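PDB 1ZSW: glyoxalase family protein, which is of unknown function but binds a zinc ion and is probably a metal-dependent enzyme of the glyoxalase/dioxygenase superfamily. Local coordinates for residues 146-150 with 241-245; 118-122 with 140-144. All blocks are in the same frame, centred on the assembly; numbering follows the deposited sequence. Where two conformers were deposited one is given.

In the fold
Along the chain, helix 112-124 comes first and strand 138-144 follows; contact 2 lays residues 118-122 of that helix over residues 140-144 of the strand and closes a short excursion of 17 residues. The chain then turns through 146-150 into strand 150-155. This turn opens contact 1, which closes over 90 residues when 241-245 enters strand 244-251. The two contacts are in series, neither nested nor crossed, with centres about 16 Å apart, and they touch where Glu144 packs on Leu149 and Arg150. Contact 2 is local to the first glyoxalase-family region, whereas contact 1 joins that region to the second, near the zinc site.

Contact 1. Residues 146-150 with 241-245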
# COMPACT_ATOMS: atom_id res chain seq x y z
N ALA A 146 -16.69 3.53 -3.61
CA ALA A 146 -17.63 4.60 -3.95
C ALA A 146 -16.97 5.96 -4.27
O ALA A 146 -17.62 6.86 -4.82
CB ALA A 146 -18.64 4.77 -2.82
N GLU A 147 -15.70 6.10 -3.89
CA GLU A 147 -14.94 7.34 -4.06
C GLU A 147 -14.08 7.35 -5.33
O GLU A 147 -13.31 8.30 -5.58
CB GLU A 147 -14.04 7.51 -2.83
CG GLU A 147 -14.89 7.54 -1.55
CD GLU A 147 -14.19 8.18 -0.39
OE1 GLU A 147 -14.48 9.36 -0.06
OE2 GLU A 147 -13.36 7.48 0.20
N GLY A 148 -14.17 6.27 -6.09
CA GLY A 148 -13.44 6.18 -7.34
C GLY A 148 -12.05 5.57 -7.21
O GLY A 148 -11.28 5.61 -8.15
N LEU A 149 -11.73 5.05 -6.03
CA LEU A 149 -10.48 4.30 -5.90
C LEU A 149 -10.56 3.00 -6.67
O LEU A 149 -11.51 2.22 -6.49
CB LEU A 149 -10.15 4.05 -4.40
CG LEU A 149 -8.85 3.23 -4.19
CD1 LEU A 149 -7.64 4.02 -4.60
CD2 LEU A 149 -8.73 2.92 -2.66
N ARG A 150 -9.54 2.74 -7.49
CA ARG A 150 -9.50 1.56 -8.32
C ARG A 150 -8.67 0.48 -7.67
O ARG A 150 -7.51 0.74 -7.28
CB ARG A 150 -8.97 1.89 -9.73
CG ARG A 150 -9.93 2.84 -10.50
CD ARG A 150 -9.20 3.47 -11.69
NE ARG A 150 -8.42 4.65 -11.27
CZ ARG A 150 -7.67 5.38 -12.09
NH1 ARG A 150 -7.58 5.04 -13.38
NH2 ARG A 150 -7.03 6.44 -11.64
N ARG A 241 -10.77 12.87 -2.92
CA ARG A 241 -11.23 11.64 -2.30
C ARG A 241 -10.95 10.49 -3.25
O ARG A 241 -11.05 10.65 -4.50
CB ARG A 241 -12.73 11.75 -1.93
CG ARG A 241 -13.64 11.69 -3.14
CD ARG A 241 -15.10 12.01 -2.81
NE ARG A 241 -15.65 11.13 -1.79
CZ ARG A 241 -16.93 11.03 -1.46
NH1 ARG A 241 -17.31 10.20 -0.49
NH2 ARG A 241 -17.84 11.74 -2.11
N GLY A 242 -10.52 9.36 -2.71
CA GLY A 242 -10.29 8.21 -3.58
C GLY A 242 -8.90 8.25 -4.22
O GLY A 242 -8.58 7.34 -4.99
N SER A 243 -8.09 9.24 -3.86
CA SER A 243 -6.74 9.30 -4.39
C SER A 243 -5.80 8.49 -3.52
O SER A 243 -6.06 8.25 -2.34
CB SER A 243 -6.22 10.75 -4.46
OG SER A 243 -6.15 11.37 -3.17
N ILE A 244 -4.71 8.03 -4.15
CA ILE A 244 -3.64 7.34 -3.46
C ILE A 244 -2.50 8.33 -3.23
O ILE A 244 -1.95 8.91 -4.18
CB ILE A 244 -3.16 6.10 -4.27
CG1 ILE A 244 -4.30 5.11 -4.49
CG2 ILE A 244 -2.00 5.44 -3.51
CD1 ILE A 244 -4.10 4.12 -5.67
N HIS A 245 -2.12 8.51 -1.95
CA HIS A 245 -1.20 9.53 -1.56
C HIS A 245 0.27 9.06 -1.69
O HIS A 245 1.10 9.78 -2.20
CB HIS A 245 -1.52 9.99 -0.14
CG HIS A 245 -0.61 11.06 0.36
ND1 HIS A 245 0.48 10.78 1.15
CD2 HIS A 245 -0.61 12.40 0.17
CE1 HIS A 245 1.11 11.90 1.44
NE2 HIS A 245 0.48 12.90 0.85
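A salt bridge between Glu147 and Arg241 holds one end of this contact. Arg241 grips side-on, NE and NH1 both donating to Glu147 OE1, at 2.7 Å from NE and 3.0 Å from NH1. The NE bond is the straighter, 156° at the hydrogen. OE1 lies in the guanidinium plane, but the nitrogens reach it on its anti side from somewhat out of the carboxylate plane, the two planes standing 85° apart. Lys39 N also donates to OE1, while OE2 is bonded to Thr38, so both oxygens are engaged.

Backbone packing fills the middle. Gly242 CA sits 3.6 Å from Glu147 O, the backbones meeting directly with no side chain between them. Here the turn between strands 138-144 and 150-155 meets the approach to strand 244-251, linking the two glyoxalase-family regions; His246, a zinc ligand, follows shortly after.

Apolar contact occupies the other end. A chi1 of 178° swings Leu149 CG to the side opposite its own N and brings CD1 to 3.5 Å from Ile244 CG1, the two side chains meeting nearly at right angles. The same CD1 lies 3.5 Å from Gly242 O. Met36 and Ile105 touch both Leu149 and Ile244.

Contact 2. Residues 118-122 with 140-144; sequences WKERF and ALQFE
Phe122 sets its CZ over one face of the Phe143 ring, near the centre and 3.5 Å above the plane, while the carbonyl oxygen of Leu141 lies at that ring's edge, in plane. The two rings are oblique, their planes 36° apart and their centroids separated by 4.5 Å, with CZ as the leading atom of Phe122; its closest approach is to Phe143 CG, at 3.5 Å. Leu141 CD2 comes to the Phe122 ring obliquely, 3.9 Å from Phe122 CD1.

Leu141 supplies the other half of the contact. Its CG stands anti to the backbone N (chi1 -178°), and the side chain reaches the helix with CD2 3.6 Å from Lys119 N and 4.1 Å from Trp118 CB. The other methyl, CD1, meets Lys119 CD at 4.1 Å, where the two chains cross at about a right angle; Lys119 NZ goes on to a salt bridge with Glu131.

Helix 112-124 packs on strand 138-144 as in the beta-alpha-beta-beta-beta module of the glyoxalase (VOC) fold, its 118-122 segment running nearly parallel to 140-144 at 21° and 10.4 Å between axes. Trp118 and Phe143 touch Leu153 of the adjoining strand, and Trp118 NE1 is bonded to His176 O.

No hydrogen bond crosses between the segments, so helix and strand are joined by apolar and aromatic contact, and the polar ends of Trp118 and Lys119 find their partners beyond it.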
# COMPACT_ATOMS: atom_id res chain seq x y z
N TRP A 118 -15.97 -13.44 -4.71
CA TRP A 118 -15.96 -11.99 -4.74
C TRP A 118 -16.91 -11.32 -5.72
O TRP A 118 -17.55 -10.32 -5.40
CB TRP A 118 -14.51 -11.50 -4.91
CG TRP A 118 -13.78 -11.62 -3.55
CD1 TRP A 118 -12.81 -12.49 -3.21
CD2 TRP A 118 -14.03 -10.81 -2.41
NE1 TRP A 118 -12.45 -12.31 -1.87
CE2 TRP A 118 -13.18 -11.27 -1.38
CE3 TRP A 118 -14.92 -9.76 -2.15
CZ2 TRP A 118 -13.18 -10.68 -0.09
CZ3 TRP A 118 -14.92 -9.15 -0.88
CH2 TRP A 118 -14.06 -9.66 0.14
N LYS A 119 -17.03 -11.90 -6.92
CA LYS A 119 -18.00 -11.40 -7.88
C LYS A 119 -19.40 -11.43 -7.28
O LYS A 119 -20.11 -10.43 -7.35
CB LYS A 119 -17.94 -12.21 -9.19
CG LYS A 119 -18.78 -11.58 -10.30
CD LYS A 119 -18.12 -11.73 -11.66
CE LYS A 119 -18.62 -10.65 -12.62
NZ LYS A 119 -20.10 -10.71 -12.80
N GLU A 120 -19.81 -12.54 -6.67
CA GLU A 120 -21.14 -12.58 -6.05
C GLU A 120 -21.28 -11.57 -4.91
O GLU A 120 -22.29 -10.87 -4.81
CB GLU A 120 -21.55 -13.99 -5.60
CG GLU A 120 -22.79 -14.05 -4.67
CD GLU A 120 -24.06 -13.47 -5.28
OE1 GLU A 120 -24.30 -13.65 -6.50
OE2 GLU A 120 -24.84 -12.86 -4.52
N ARG A 121 -20.24 -11.46 -4.08
CA ARG A 121 -20.28 -10.51 -2.97
C ARG A 121 -20.40 -9.05 -3.44
O ARG A 121 -21.12 -8.26 -2.85
CB ARG A 121 -19.02 -10.69 -2.10
CG ARG A 121 -19.09 -9.90 -0.78
CD ARG A 121 -18.05 -10.43 0.22
NE ARG A 121 -18.15 -9.68 1.48
CZ ARG A 121 -18.98 -10.00 2.47
NH1 ARG A 121 -19.01 -9.25 3.57
NH2 ARG A 121 -19.80 -11.04 2.34
N PHE A 122 -19.69 -8.71 -4.51
CA PHE A 122 -19.76 -7.39 -5.08
C PHE A 122 -21.16 -7.10 -5.64
O PHE A 122 -21.66 -5.97 -5.53
CB PHE A 122 -18.69 -7.22 -6.18
CG PHE A 122 -17.27 -7.10 -5.65
CD1 PHE A 122 -16.18 -7.34 -6.49
CD2 PHE A 122 -17.02 -6.72 -4.32
CE1 PHE A 122 -14.84 -7.23 -6.03
CE2 PHE A 122 -15.69 -6.61 -3.85
CZ PHE A 122 -14.61 -6.86 -4.70
N ALA A 140 -7.96 -12.11 -12.66
CA ALA A 140 -8.28 -10.89 -11.91
C ALA A 140 -9.74 -10.47 -11.97
O ALA A 140 -10.49 -10.87 -12.90
CB ALA A 140 -7.39 -9.75 -12.44
N LEU A 141 -10.15 -9.64 -11.01
CA LEU A 141 -11.44 -8.99 -11.02
C LEU A 141 -11.25 -7.57 -10.56
O LEU A 141 -10.84 -7.34 -9.42
CB LEU A 141 -12.42 -9.72 -10.07
CG LEU A 141 -13.87 -9.26 -9.95
CD1 LEU A 141 -14.71 -9.50 -11.23
CD2 LEU A 141 -14.54 -9.99 -8.76
N GLN A 142 -11.50 -6.63 -11.46
CA GLN A 142 -11.36 -5.22 -11.13
C GLN A 142 -12.56 -4.70 -10.38
O GLN A 142 -13.69 -5.11 -10.61
CB GLN A 142 -11.15 -4.36 -12.39
CG GLN A 142 -9.85 -4.61 -13.09
CD GLN A 142 -9.76 -3.86 -14.41
OE1 GLN A 142 -10.53 -2.93 -14.67
NE2 GLN A 142 -8.84 -4.26 -15.26
N PHE A 143 -12.34 -3.78 -9.44
CA PHE A 143 -13.47 -3.14 -8.77
C PHE A 143 -13.09 -1.73 -8.27
O PHE A 143 -11.93 -1.34 -8.37
CB PHE A 143 -14.01 -4.03 -7.62
CG PHE A 143 -13.07 -4.18 -6.44
CD1 PHE A 143 -13.32 -3.48 -5.28
CD2 PHE A 143 -12.00 -5.06 -6.49
CE1 PHE A 143 -12.49 -3.65 -4.15
CE2 PHE A 143 -11.13 -5.23 -5.37
CZ PHE A 143 -11.41 -4.52 -4.21
N GLU A 144 -14.07 -0.97 -7.83
CA GLU A 144 -13.85 0.39 -7.30
C GLU A 144 -14.65 0.60 -6.04
O GLU A 144 -15.75 0.06 -5.90
CB GLU A 144 -14.27 1.44 -8.32
CG GLU A 144 -13.55 1.39 -9.61
CD GLU A 144 -13.86 2.58 -10.53
OE1 GLU A 144 -14.49 3.58 -10.12
OE2 GLU A 144 -13.42 2.48 -11.68